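Local coordinates for 39 kDa initiator binding protein (Trichomonas vaginalis, PDB 1Q88) that probably binds the initiator element of core promoters when complete, this chain being its C-terminal part, which follows the separate initiator-binding domain, at residues E65-P70 / E109-K114; A116-I121 / D191-Y196; S147-Q152 / I159-T164; R167-K172 / Q180-E185. All blocks are in the same frame, centred on the assembly; numbering follows the deposited sequence.

Interaction 1. Residues E65-P70 / E109-K114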
loop_
_atom_site.group_PDB
_atom_site.type_symbol
_atom_site.label_atom_id
_atom_site.label_comp_id
_atom_site.label_asym_id
_atom_site.label_seq_id
_atom_site.Cartn_x
_atom_site.Cartn_y
_atom_site.Cartn_z
ATOM N N GLU A 65 -14.943 -7.881 -3.039
ATOM C CA GLU A 65 -15.966 -8.474 -2.181
ATOM C C GLU A 65 -15.443 -8.987 -0.853
ATOM O O GLU A 65 -16.175 -9.031 0.133
ATOM C CB GLU A 65 -16.666 -9.619 -2.913
ATOM C CG GLU A 65 -17.359 -9.169 -4.187
ATOM C CD GLU A 65 -18.077 -10.292 -4.902
ATOM O OE1 GLU A 65 -17.430 -11.324 -5.197
ATOM O OE2 GLU A 65 -19.287 -10.129 -5.177
ATOM N N TYR A 66 -14.170 -9.360 -0.839
ATOM C CA TYR A 66 -13.513 -9.920 0.332
ATOM C C TYR A 66 -12.838 -8.896 1.246
ATOM O O TYR A 66 -12.763 -9.110 2.458
ATOM C CB TYR A 66 -12.479 -10.944 -0.152
ATOM C CG TYR A 66 -12.056 -11.972 0.868
ATOM C CD1 TYR A 66 -10.781 -11.931 1.444
ATOM C CD2 TYR A 66 -12.925 -13.001 1.245
ATOM C CE1 TYR A 66 -10.377 -12.892 2.375
ATOM C CE2 TYR A 66 -12.538 -13.965 2.172
ATOM C CZ TYR A 66 -11.261 -13.909 2.735
ATOM O OH TYR A 66 -10.880 -14.876 3.648
ATOM N N PHE A 67 -12.361 -7.787 0.674
ATOM C CA PHE A 67 -11.655 -6.750 1.438
ATOM C C PHE A 67 -12.435 -5.503 1.821
ATOM O O PHE A 67 -12.058 -4.811 2.762
ATOM C CB PHE A 67 -10.409 -6.264 0.684
ATOM C CG PHE A 67 -9.454 -7.352 0.295
ATOM C CD1 PHE A 67 -9.318 -8.501 1.069
ATOM C CD2 PHE A 67 -8.666 -7.213 -0.844
ATOM C CE1 PHE A 67 -8.413 -9.490 0.713
ATOM C CE2 PHE A 67 -7.757 -8.197 -1.207
ATOM C CZ PHE A 67 -7.630 -9.340 -0.425
ATOM N N LYS A 68 -13.491 -5.189 1.083
ATOM C CA LYS A 68 -14.267 -3.990 1.371
ATOM C C LYS A 68 -14.891 -4.005 2.760
ATOM O O LYS A 68 -15.014 -5.060 3.382
ATOM C CB LYS A 68 -15.374 -3.817 0.345
ATOM C CG LYS A 68 -16.599 -4.675 0.576
ATOM C CD LYS A 68 -17.638 -4.348 -0.483
ATOM C CE LYS A 68 -19.035 -4.798 -0.103
ATOM N NZ LYS A 68 -19.568 -4.030 1.040
ATOM N N GLN A 69 -15.272 -2.822 3.234
ATOM C CA GLN A 69 -15.924 -2.657 4.532
ATOM C C GLN A 69 -17.416 -2.919 4.329
ATOM O O GLN A 69 -17.922 -2.830 3.212
ATOM C CB GLN A 69 -15.746 -1.234 5.043
ATOM C CG GLN A 69 -14.319 -0.809 5.275
ATOM C CD GLN A 69 -13.814 -1.224 6.632
ATOM O OE1 GLN A 69 -13.130 -2.233 6.771
ATOM N NE2 GLN A 69 -14.159 -0.448 7.653
ATOM N N PRO A 70 -18.149 -3.214 5.411
ATOM C CA PRO A 70 -19.588 -3.489 5.311
ATOM C C PRO A 70 -20.441 -2.382 4.683
ATOM O O PRO A 70 -21.353 -2.674 3.913
ATOM C CB PRO A 70 -19.989 -3.770 6.758
ATOM C CG PRO A 70 -18.723 -4.306 7.365
ATOM C CD PRO A 70 -17.688 -3.360 6.801
ATOM N N GLU A 109 -7.915 -7.411 6.817
ATOM C CA GLU A 109 -8.948 -7.020 7.776
ATOM C C GLU A 109 -9.223 -5.525 7.824
ATOM O O GLU A 109 -10.372 -5.108 7.963
ATOM C CB GLU A 109 -8.580 -7.506 9.181
ATOM C CG GLU A 109 -8.767 -9.008 9.381
ATOM C CD GLU A 109 -7.514 -9.826 9.095
ATOM O OE1 GLU A 109 -6.576 -9.293 8.456
ATOM O OE2 GLU A 109 -7.482 -11.012 9.508
ATOM N N THR A 110 -8.169 -4.726 7.724
ATOM C CA THR A 110 -8.297 -3.274 7.769
ATOM C C THR A 110 -7.582 -2.636 6.568
ATOM O O THR A 110 -7.114 -1.501 6.658
ATOM C CB THR A 110 -7.663 -2.698 9.072
ATOM O OG1 THR A 110 -6.288 -3.100 9.157
ATOM C CG2 THR A 110 -8.404 -3.200 10.316
ATOM N N ILE A 111 -7.508 -3.351 5.443
ATOM C CA ILE A 111 -6.804 -2.837 4.264
ATOM C C ILE A 111 -7.376 -1.535 3.711
ATOM O O ILE A 111 -6.629 -0.650 3.285
ATOM C CB ILE A 111 -6.710 -3.926 3.128
ATOM C CG1 ILE A 111 -5.779 -3.456 2.014
ATOM C CG2 ILE A 111 -8.068 -4.226 2.536
ATOM C CD1 ILE A 111 -5.243 -4.602 1.177
ATOM N N MET A 112 -8.694 -1.399 3.754
ATOM C CA MET A 112 -9.341 -0.193 3.252
ATOM C C MET A 112 -9.053 1.004 4.194
ATOM O O MET A 112 -9.059 2.150 3.754
ATOM C CB MET A 112 -10.848 -0.476 3.091
ATOM C CG MET A 112 -11.465 -0.175 1.711
ATOM S SD MET A 112 -10.515 -0.681 0.250
ATOM C CE MET A 112 -11.393 -2.085 -0.356
ATOM N N LEU A 113 -8.764 0.733 5.469
ATOM C CA LEU A 113 -8.466 1.800 6.434
ATOM C C LEU A 113 -7.070 2.370 6.224
ATOM O O LEU A 113 -6.865 3.584 6.304
ATOM C CB LEU A 113 -8.596 1.290 7.874
ATOM C CG LEU A 113 -10.011 0.857 8.267
ATOM C CD1 LEU A 113 -10.023 0.237 9.666
ATOM C CD2 LEU A 113 -10.927 2.055 8.205
ATOM N N LYS A 114 -6.101 1.499 5.964
ATOM C CA LYS A 114 -4.746 1.973 5.719
ATOM C C LYS A 114 -4.700 2.659 4.358
ATOM O O LYS A 114 -3.985 3.647 4.186
ATOM C CB LYS A 114 -3.741 0.822 5.754
ATOM C CG LYS A 114 -3.594 0.156 7.114
ATOM C CD LYS A 114 -2.367 -0.734 7.126
ATOM C CE LYS A 114 -2.250 -1.528 8.409
ATOM N NZ LYS A 114 -0.850 -2.005 8.576
HETATM O O HOH W 1 -10.680 -3.721 5.152
#
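Phe-67 and Ile-111 meet at an oblique angle: the CG2 methyl of Ile-111 lies 3.6 Å from Phe-67 CB, and it comes obliquely to the ring, at its CB end. With CG1 of Ile-111 turned anti to its backbone N (chi1 -171°), CG2 is the branch left facing Phe-67. Met-112 reaches further across. Its chain bends at chi2 and chi3, which brings the CE methyl to 3.9 Å from Lys-68 CA, just where the backbone leaves helical geometry. The contact thus sets the C-terminal end of helix 56-67 against the first turn of helix 111-124, with Phe-101 of helix 95-104 packing on both Phe-67 and Ile-111. Beyond the helix end, Gln-69 runs past Met-112 in the opposite direction, Gln-69 CG standing 4.1 Å from Met-112 CB. The side chains of Gln-69 and Leu-113 cross at about a right angle, Gln-69 NE2 lying 4.1 Å from Leu-113 CD2. No direct hydrogen bond joins the segments; a water lies between them, within hydrogen-bonding distance of Phe-67 O (3.0 Å), though it has more acceptors near than protons to give, and weakly bonded to Met-112 N (3.4 Å). The side chain of Lys-68 starts away from helix 111-124, and its NZ bonds to Gln-69 O at 3.0 Å and to the carbonyl oxygen of Gln-72.

Interaction 2. Residues A116-I121 / D191-Y196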
loop_
_atom_site.group_PDB
_atom_site.type_symbol
_atom_site.label_atom_id
_atom_site.label_comp_id
_atom_site.label_asym_id
_atom_site.label_seq_id
_atom_site.Cartn_x
_atom_site.Cartn_y
_atom_site.Cartn_z
ATOM N N ALA A 116 -7.083 4.407 2.935
ATOM C CA ALA A 116 -7.668 5.735 3.161
ATOM C C ALA A 116 -6.737 6.710 3.877
ATOM O O ALA A 116 -6.649 7.894 3.526
ATOM C CB ALA A 116 -8.954 5.608 3.958
ATOM N N SER A 117 -6.072 6.209 4.906
ATOM C CA SER A 117 -5.153 7.011 5.686
ATOM C C SER A 117 -4.016 7.558 4.808
ATOM O O SER A 117 -3.793 8.763 4.777
ATOM C CB SER A 117 -4.612 6.159 6.836
ATOM O OG SER A 117 -3.521 6.787 7.470
ATOM N N LEU A 118 -3.327 6.683 4.075
ATOM C CA LEU A 118 -2.211 7.105 3.226
ATOM C C LEU A 118 -2.640 7.963 2.034
ATOM O O LEU A 118 -2.045 9.014 1.782
ATOM C CB LEU A 118 -1.429 5.888 2.710
ATOM C CG LEU A 118 0.084 6.000 2.428
ATOM C CD1 LEU A 118 0.414 5.273 1.132
ATOM C CD2 LEU A 118 0.519 7.458 2.327
ATOM N N LEU A 119 -3.660 7.526 1.296
ATOM C CA LEU A 119 -4.131 8.286 0.134
ATOM C C LEU A 119 -4.618 9.683 0.510
ATOM O O LEU A 119 -4.464 10.634 -0.263
ATOM C CB LEU A 119 -5.252 7.528 -0.590
ATOM C CG LEU A 119 -4.885 6.699 -1.828
ATOM C CD1 LEU A 119 -3.874 5.616 -1.484
ATOM C CD2 LEU A 119 -6.157 6.081 -2.389
ATOM N N LEU A 120 -5.208 9.807 1.694
ATOM C CA LEU A 120 -5.698 11.098 2.155
ATOM C C LEU A 120 -4.520 12.064 2.293
ATOM O O LEU A 120 -4.556 13.174 1.775
ATOM C CB LEU A 120 -6.424 10.933 3.497
ATOM C CG LEU A 120 -7.242 12.113 4.046
ATOM C CD1 LEU A 120 -6.333 13.089 4.787
ATOM C CD2 LEU A 120 -7.976 12.808 2.902
ATOM N N ILE A 121 -3.471 11.635 2.982
ATOM C CA ILE A 121 -2.297 12.477 3.155
ATOM C C ILE A 121 -1.670 12.841 1.817
ATOM O O ILE A 121 -1.221 13.967 1.630
ATOM C CB ILE A 121 -1.237 11.784 4.021
ATOM C CG1 ILE A 121 -1.753 11.682 5.454
ATOM C CG2 ILE A 121 0.086 12.548 3.941
ATOM C CD1 ILE A 121 -0.887 10.834 6.366
ATOM N N ASP A 191 1.885 5.106 15.191
ATOM C CA ASP A 191 0.483 4.700 15.225
ATOM C C ASP A 191 -0.174 4.549 13.867
ATOM O O ASP A 191 -0.989 3.644 13.672
ATOM C CB ASP A 191 -0.355 5.687 16.037
ATOM C CG ASP A 191 -0.021 5.666 17.509
ATOM O OD1 ASP A 191 0.787 4.817 17.937
ATOM O OD2 ASP A 191 -0.580 6.492 18.249
ATOM N N SER A 192 0.170 5.426 12.927
ATOM C CA SER A 192 -0.445 5.378 11.602
ATOM C C SER A 192 0.232 6.337 10.619
ATOM O O SER A 192 1.159 7.057 10.986
ATOM C CB SER A 192 -1.915 5.752 11.730
ATOM O OG SER A 192 -2.039 7.059 12.279
ATOM N N TRP A 193 -0.228 6.356 9.370
ATOM C CA TRP A 193 0.379 7.256 8.399
ATOM C C TRP A 193 0.218 8.703 8.846
ATOM O O TRP A 193 1.101 9.528 8.623
ATOM C CB TRP A 193 -0.238 7.075 7.007
ATOM C CG TRP A 193 0.095 5.770 6.364
ATOM C CD1 TRP A 193 -0.756 4.729 6.131
ATOM C CD2 TRP A 193 1.377 5.357 5.875
ATOM N NE1 TRP A 193 -0.085 3.689 5.528
ATOM C CE2 TRP A 193 1.226 4.049 5.361
ATOM C CE3 TRP A 193 2.641 5.966 5.821
ATOM C CZ2 TRP A 193 2.292 3.335 4.798
ATOM C CZ3 TRP A 193 3.704 5.251 5.256
ATOM C CH2 TRP A 193 3.516 3.949 4.754
ATOM N N ASP A 194 -0.910 8.999 9.483
ATOM C CA ASP A 194 -1.205 10.348 9.969
ATOM C C ASP A 194 -0.159 10.783 10.996
ATOM O O ASP A 194 0.557 11.769 10.803
ATOM C CB ASP A 194 -2.592 10.366 10.618
ATOM C CG ASP A 194 -3.637 9.648 9.775
ATOM O OD1 ASP A 194 -4.087 10.224 8.756
ATOM O OD2 ASP A 194 -3.993 8.495 10.126
ATOM N N LYS A 195 -0.075 10.037 12.092
ATOM C CA LYS A 195 0.882 10.344 13.139
ATOM C C LYS A 195 2.305 10.407 12.575
ATOM O O LYS A 195 3.090 11.261 12.988
ATOM C CB LYS A 195 0.795 9.292 14.250
ATOM C CG LYS A 195 1.250 9.777 15.627
ATOM C CD LYS A 195 1.561 8.599 16.556
ATOM C CE LYS A 195 2.943 8.006 16.269
ATOM N NZ LYS A 195 3.272 6.803 17.108
ATOM N N TYR A 196 2.644 9.525 11.636
ATOM C CA TYR A 196 3.995 9.529 11.074
ATOM C C TYR A 196 4.348 10.829 10.349
ATOM O O TYR A 196 5.449 11.349 10.518
ATOM C CB TYR A 196 4.216 8.334 10.130
ATOM C CG TYR A 196 5.573 8.356 9.428
ATOM C CD1 TYR A 196 5.692 8.784 8.104
ATOM C CD2 TYR A 196 6.743 8.057 10.125
ATOM C CE1 TYR A 196 6.940 8.929 7.493
ATOM C CE2 TYR A 196 7.996 8.197 9.531
ATOM C CZ TYR A 196 8.087 8.640 8.213
ATOM O OH TYR A 196 9.329 8.828 7.648
#
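Trp-193 gives up the most surface here, meeting Leu-118 over one face of its indole and Ser-117 at the edge. Leu-118 CG sits above the five-membered ring, 3.7 Å from its centroid and only 9° off the ring normal, a CH-pi contact. Ser-117 OG lies near the indole plane, 3.3 Å from Trp-193 CB, placed there by a chi1 of 168° that sets it anti to the backbone N. The same hydroxyl donates to Asp-194 OD2 at 3.2 Å, approaching from above the carboxylate, 51° out of its plane. Asp-194 OD2 also accepts from Ser-192 OG, with its anti lone pair, so two hydroxyls grip one oxygen. One turn after Ser-117, Ile-121 CD1 packs 3.3 Å from Trp-193 O. Helix 111-124 is thereby pressed against the start of helix 193-199, while the indole reaches Ile-169 and Leu-182 of the neighbouring strands and meets the Tyr-181 ring edge-to-face.

Interaction 3. Residues S147-Q152 / I159-T164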
loop_
_atom_site.group_PDB
_atom_site.type_symbol
_atom_site.label_atom_id
_atom_site.label_comp_id
_atom_site.label_asym_id
_atom_site.label_seq_id
_atom_site.Cartn_x
_atom_site.Cartn_y
_atom_site.Cartn_z
ATOM N N SER A 147 8.180 12.946 -4.692
ATOM C CA SER A 147 7.458 11.756 -5.123
ATOM C C SER A 147 7.640 10.613 -4.133
ATOM O O SER A 147 8.614 10.572 -3.383
ATOM C CB SER A 147 7.940 11.305 -6.500
ATOM O OG SER A 147 9.253 10.782 -6.419
ATOM N N GLY A 148 6.686 9.689 -4.132
ATOM C CA GLY A 148 6.757 8.550 -3.240
ATOM C C GLY A 148 6.185 7.311 -3.900
ATOM O O GLY A 148 5.161 7.370 -4.580
ATOM N N TRP A 149 6.841 6.177 -3.707
ATOM C CA TRP A 149 6.361 4.939 -4.291
ATOM C C TRP A 149 6.776 3.751 -3.424
ATOM O O TRP A 149 7.589 3.890 -2.509
ATOM C CB TRP A 149 6.903 4.795 -5.723
ATOM C CG TRP A 149 8.386 4.612 -5.797
ATOM C CD1 TRP A 149 9.064 3.426 -5.800
ATOM C CD2 TRP A 149 9.380 5.644 -5.758
ATOM N NE1 TRP A 149 10.421 3.655 -5.756
ATOM C CE2 TRP A 149 10.641 5.007 -5.732
ATOM C CE3 TRP A 149 9.328 7.043 -5.738
ATOM C CZ2 TRP A 149 11.840 5.719 -5.683
ATOM C CZ3 TRP A 149 10.523 7.754 -5.690
ATOM C CH2 TRP A 149 11.763 7.087 -5.663
ATOM N N PHE A 150 6.199 2.589 -3.701
ATOM C CA PHE A 150 6.521 1.379 -2.959
ATOM C C PHE A 150 7.512 0.535 -3.760
ATOM O O PHE A 150 7.238 0.148 -4.891
ATOM C CB PHE A 150 5.244 0.586 -2.682
ATOM C CG PHE A 150 4.437 1.111 -1.524
ATOM C CD1 PHE A 150 4.758 0.757 -0.207
ATOM C CD2 PHE A 150 3.340 1.931 -1.742
ATOM C CE1 PHE A 150 3.985 1.215 0.880
ATOM C CE2 PHE A 150 2.564 2.393 -0.666
ATOM C CZ PHE A 150 2.889 2.031 0.643
ATOM N N ASP A 151 8.671 0.280 -3.162
ATOM C CA ASP A 151 9.730 -0.505 -3.779
ATOM C C ASP A 151 9.152 -1.791 -4.361
ATOM O O ASP A 151 8.583 -2.603 -3.637
ATOM C CB ASP A 151 10.787 -0.846 -2.728
ATOM C CG ASP A 151 12.047 -1.417 -3.332
ATOM O OD1 ASP A 151 13.094 -0.747 -3.256
ATOM O OD2 ASP A 151 11.994 -2.532 -3.885
ATOM N N GLN A 152 9.302 -1.984 -5.665
ATOM C CA GLN A 152 8.765 -3.177 -6.302
ATOM C C GLN A 152 9.364 -4.457 -5.713
ATOM O O GLN A 152 8.720 -5.503 -5.711
ATOM C CB GLN A 152 9.005 -3.122 -7.812
ATOM C CG GLN A 152 7.923 -3.818 -8.646
ATOM C CD GLN A 152 6.628 -3.007 -8.747
ATOM O OE1 GLN A 152 5.952 -2.749 -7.743
ATOM N NE2 GLN A 152 6.289 -2.592 -9.967
ATOM N N ILE A 159 9.037 4.593 -0.254
ATOM C CA ILE A 159 10.200 5.441 -0.477
ATOM C C ILE A 159 9.760 6.867 -0.795
ATOM O O ILE A 159 9.037 7.099 -1.769
ATOM C CB ILE A 159 11.035 4.912 -1.671
ATOM C CG1 ILE A 159 11.693 3.582 -1.294
ATOM C CG2 ILE A 159 12.059 5.955 -2.104
ATOM C CD1 ILE A 159 12.228 2.810 -2.457
ATOM N N LEU A 160 10.201 7.819 0.019
ATOM C CA LEU A 160 9.861 9.222 -0.192
ATOM C C LEU A 160 11.046 10.012 -0.717
ATOM O O LEU A 160 11.990 10.280 0.016
ATOM C CB LEU A 160 9.392 9.859 1.113
ATOM C CG LEU A 160 7.965 9.509 1.516
ATOM C CD1 LEU A 160 7.726 9.953 2.944
ATOM C CD2 LEU A 160 6.985 10.182 0.555
ATOM N N LYS A 161 10.990 10.388 -1.990
ATOM C CA LYS A 161 12.061 11.163 -2.599
ATOM C C LYS A 161 11.706 12.637 -2.434
ATOM O O LYS A 161 10.735 13.127 -3.011
ATOM C CB LYS A 161 12.188 10.802 -4.084
ATOM C CG LYS A 161 13.587 10.954 -4.663
ATOM C CD LYS A 161 13.840 12.331 -5.259
ATOM C CE LYS A 161 13.288 12.455 -6.688
ATOM N NZ LYS A 161 11.812 12.714 -6.767
ATOM N N THR A 162 12.477 13.331 -1.607
ATOM C CA THR A 162 12.245 14.747 -1.369
ATOM C C THR A 162 13.496 15.533 -1.738
ATOM O O THR A 162 14.559 14.954 -1.980
ATOM C CB THR A 162 11.891 15.030 0.111
ATOM O OG1 THR A 162 13.006 14.710 0.950
ATOM C CG2 THR A 162 10.692 14.202 0.533
ATOM N N PRO A 163 13.381 16.868 -1.804
ATOM C CA PRO A 163 14.530 17.711 -2.150
ATOM C C PRO A 163 15.708 17.430 -1.211
ATOM O O PRO A 163 16.833 17.188 -1.660
ATOM C CB PRO A 163 13.971 19.121 -1.993
ATOM C CG PRO A 163 12.518 18.939 -2.395
ATOM C CD PRO A 163 12.154 17.677 -1.664
ATOM N N THR A 164 15.431 17.447 0.092
ATOM C CA THR A 164 16.444 17.194 1.108
ATOM C C THR A 164 17.133 15.830 0.924
ATOM O O THR A 164 18.364 15.741 0.945
ATOM C CB THR A 164 15.827 17.298 2.532
ATOM O OG1 THR A 164 16.466 16.364 3.410
ATOM C CG2 THR A 164 14.333 17.034 2.489
#
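The indole of Trp-149 carries the CG2 methyl of Ile-159 over one face: it stands 3.9 Å from the centroid of the six-membered ring, shifted toward the rim, in a CH-pi contact 25° off the normal. Farther along the ring, Lys-161 CB comes in obliquely, 3.8 Å from Trp-149 CZ3, so two side chains of the partner strand touch the six-membered ring. The indole lies across the strands because chi1 of Trp-149 is 67°, which holds CG between its backbone N and carbonyl carbon. A second flat group, the carboxylate of Asp-151, brings OD1 to 3.7 Å from Ile-159 CD1, while its OD2 is held by the backbone N atoms of Asn-153 and Glu-154. Lys-161 doubles back through three bends to give Ser-147 OG a weak hydrogen bond from NZ at 3.2 Å. Beneath these side chains, Ser-147 with Lys-161 and Trp-149 with Ile-159 form hydrogen-bonded pairs. The bond from Ile-159 N to Trp-149 O, 2.8 Å long, is almost straight at 177°. Between the two hydrogen-bonded pairs lies the non-hydrogen-bonded pair Gly-148 and Leu-160, where Gly-148 CA makes a CA-H...O contact of 3.1 Å with Ile-159 O. This is the ladder of an antiparallel beta hairpin, formed by the first two strands of a five-stranded meander.

Interaction 4. Residues R167-K172 / Q180-E185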
loop_
_atom_site.group_PDB
_atom_site.type_symbol
_atom_site.label_atom_id
_atom_site.label_comp_id
_atom_site.label_asym_id
_atom_site.label_seq_id
_atom_site.Cartn_x
_atom_site.Cartn_y
_atom_site.Cartn_z
ATOM N N ARG A 167 13.776 9.105 2.099
ATOM C CA ARG A 167 13.267 8.627 3.382
ATOM C C ARG A 167 12.584 7.279 3.152
ATOM O O ARG A 167 11.945 7.066 2.118
ATOM C CB ARG A 167 12.237 9.591 3.979
ATOM C CG ARG A 167 12.759 10.980 4.250
ATOM C CD ARG A 167 12.512 11.419 5.692
ATOM N NE ARG A 167 11.339 12.278 5.851
ATOM C CZ ARG A 167 10.083 11.864 5.745
ATOM N NH1 ARG A 167 9.825 10.592 5.477
ATOM N NH2 ARG A 167 9.085 12.723 5.909
ATOM N N LYS A 168 12.721 6.368 4.108
ATOM C CA LYS A 168 12.077 5.066 3.996
ATOM C C LYS A 168 11.252 4.770 5.250
ATOM O O LYS A 168 11.690 5.019 6.374
ATOM C CB LYS A 168 13.119 3.966 3.758
ATOM C CG LYS A 168 13.605 3.876 2.312
ATOM C CD LYS A 168 14.667 2.796 2.128
ATOM C CE LYS A 168 15.115 2.684 0.669
ATOM N NZ LYS A 168 16.153 1.631 0.479
ATOM N N ILE A 169 10.042 4.268 5.043
ATOM C CA ILE A 169 9.147 3.932 6.141
ATOM C C ILE A 169 8.432 2.634 5.729
ATOM O O ILE A 169 7.945 2.499 4.597
ATOM C CB ILE A 169 8.156 5.117 6.429
ATOM C CG1 ILE A 169 7.306 4.824 7.665
ATOM C CG2 ILE A 169 7.268 5.385 5.218
ATOM C CD1 ILE A 169 8.062 4.847 8.951
ATOM N N TRP A 170 8.408 1.668 6.647
ATOM C CA TRP A 170 7.819 0.359 6.376
ATOM C C TRP A 170 6.464 0.098 6.993
ATOM O O TRP A 170 6.153 0.555 8.092
ATOM C CB TRP A 170 8.770 -0.756 6.835
ATOM C CG TRP A 170 10.037 -0.866 6.045
ATOM C CD1 TRP A 170 10.314 -1.764 5.052
ATOM C CD2 TRP A 170 11.214 -0.063 6.200
ATOM N NE1 TRP A 170 11.591 -1.574 4.584
ATOM C CE2 TRP A 170 12.167 -0.536 5.269
ATOM C CE3 TRP A 170 11.557 1.013 7.036
ATOM C CZ2 TRP A 170 13.448 0.027 5.153
ATOM C CZ3 TRP A 170 12.830 1.574 6.919
ATOM C CH2 TRP A 170 13.760 1.078 5.982
ATOM N N ASN A 171 5.673 -0.666 6.253
ATOM C CA ASN A 171 4.339 -1.078 6.660
ATOM C C ASN A 171 4.478 -2.481 7.235
ATOM O O ASN A 171 5.180 -3.321 6.664
ATOM C CB ASN A 171 3.417 -1.125 5.443
ATOM C CG ASN A 171 2.055 -1.699 5.763
ATOM O OD1 ASN A 171 1.295 -1.117 6.538
ATOM N ND2 ASN A 171 1.733 -2.851 5.165
ATOM N N LYS A 172 3.808 -2.735 8.353
ATOM C CA LYS A 172 3.855 -4.046 8.996
ATOM C C LYS A 172 2.612 -4.821 8.591
ATOM O O LYS A 172 1.609 -4.805 9.303
ATOM C CB LYS A 172 3.888 -3.885 10.513
ATOM C CG LYS A 172 4.992 -2.959 10.981
ATOM C CD LYS A 172 6.360 -3.538 10.681
ATOM C CE LYS A 172 6.776 -4.535 11.754
ATOM N NZ LYS A 172 8.016 -5.278 11.373
ATOM N N GLN A 180 0.107 -0.207 16.022
ATOM C CA GLN A 180 1.209 0.589 15.493
ATOM C C GLN A 180 1.766 -0.198 14.322
ATOM O O GLN A 180 2.678 -1.011 14.480
ATOM C CB GLN A 180 2.275 0.812 16.569
ATOM C CG GLN A 180 1.777 1.697 17.702
ATOM C CD GLN A 180 2.891 2.209 18.587
ATOM O OE1 GLN A 180 3.601 1.426 19.223
ATOM N NE2 GLN A 180 3.055 3.531 18.633
ATOM N N TYR A 181 1.203 0.055 13.144
ATOM C CA TYR A 181 1.577 -0.679 11.944
ATOM C C TYR A 181 2.670 -0.082 11.082
ATOM O O TYR A 181 2.879 -0.540 9.967
ATOM C CB TYR A 181 0.330 -0.925 11.098
ATOM C CG TYR A 181 -0.312 0.328 10.563
ATOM C CD1 TYR A 181 0.026 0.830 9.301
ATOM C CD2 TYR A 181 -1.294 0.991 11.295
ATOM C CE1 TYR A 181 -0.613 1.962 8.775
ATOM C CE2 TYR A 181 -1.934 2.125 10.784
ATOM C CZ TYR A 181 -1.592 2.604 9.527
ATOM O OH TYR A 181 -2.244 3.712 9.027
ATOM N N LEU A 182 3.372 0.921 11.596
ATOM C CA LEU A 182 4.465 1.546 10.860
ATOM C C LEU A 182 5.749 1.447 11.654
ATOM O O LEU A 182 5.732 1.531 12.882
ATOM C CB LEU A 182 4.168 3.020 10.601
ATOM C CG LEU A 182 3.186 3.322 9.471
ATOM C CD1 LEU A 182 3.286 4.802 9.103
ATOM C CD2 LEU A 182 3.514 2.455 8.262
ATOM N N MET A 183 6.866 1.265 10.961
ATOM C CA MET A 183 8.153 1.193 11.638
ATOM C C MET A 183 9.268 1.756 10.746
ATOM O O MET A 183 9.237 1.577 9.529
ATOM C CB MET A 183 8.457 -0.252 12.020
ATOM C CG MET A 183 9.685 -0.400 12.897
ATOM S SD MET A 183 10.016 -2.123 13.319
ATOM C CE MET A 183 9.668 -2.863 11.731
ATOM N N ASP A 184 10.241 2.454 11.335
ATOM C CA ASP A 184 11.331 3.011 10.532
ATOM C C ASP A 184 12.598 2.170 10.656
ATOM O O ASP A 184 12.562 1.088 11.233
ATOM C CB ASP A 184 11.588 4.494 10.887
ATOM C CG ASP A 184 12.054 4.710 12.327
ATOM O OD1 ASP A 184 11.756 5.788 12.884
ATOM O OD2 ASP A 184 12.736 3.832 12.902
ATOM N N GLU A 185 13.707 2.649 10.105
ATOM C CA GLU A 185 14.960 1.895 10.151
ATOM C C GLU A 185 15.556 1.765 11.554
ATOM O O GLU A 185 16.372 0.879 11.810
ATOM C CB GLU A 185 16.003 2.522 9.217
ATOM C CG GLU A 185 16.637 3.810 9.724
ATOM C CD GLU A 185 15.869 5.061 9.336
ATOM O OE1 GLU A 185 16.371 6.171 9.614
ATOM O OE2 GLU A 185 14.769 4.949 8.754
#
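Trp-170 lies along the backbone of Met-183 to Glu-185, its atoms meeting it in turn. CB is 3.6 Å from Met-183 O. With CG anti to the carbonyl carbon (chi1 -68°), the six-membered ring reaches toward the partner strand edge first, Trp-170 CE3 meeting Met-183 O in the ring plane at 3.5 Å. Next, CZ3 comes obliquely to 3.5 Å from Glu-185 N, and CH2 faces Glu-185 CB. On the other flank of the indole NE1 bonds to Glu-154 OE1. Met-183 O also accepts the N-H of Trp-170 at 3.0 Å, and Met-183 N returns a bond to Trp-170 O. Beside the next pair, Asn-171 with Leu-182, Asn-171 OD1 lies at the edge of the Tyr-181 ring and accepts from Lys-114 NZ, while Asn-171 ND2 bonds to Ala-103 O. Lys-172 N closes the ladder on Tyr-181 O at 2.9 Å. These are bonds of antiparallel strands, and since strands 166-171 and 182-183 are consecutive they form a beta hairpin, third and fourth in the meander.

Overall arrangement
From the N terminus, interaction 1 closes first, bringing the end of helix 56-67 to the start of helix 111-124 around a loop that holds helices 74-84 and 95-104. Farther along that second helix, interaction 2 opens a longer loop, which ends at helix 193-199. Interactions 3 and 4 both fall within this loop, one after the other, and no pair crosses. Interactions 3 and 4 join adjacent strands of one sheet, linked by the bond between Leu-160 N and Arg-167 O. Helix 111-124 serves interactions 1 and 2, and through Lys-114 NZ, bonded to Asn-171 OD1, it ties the helical part to the sheet.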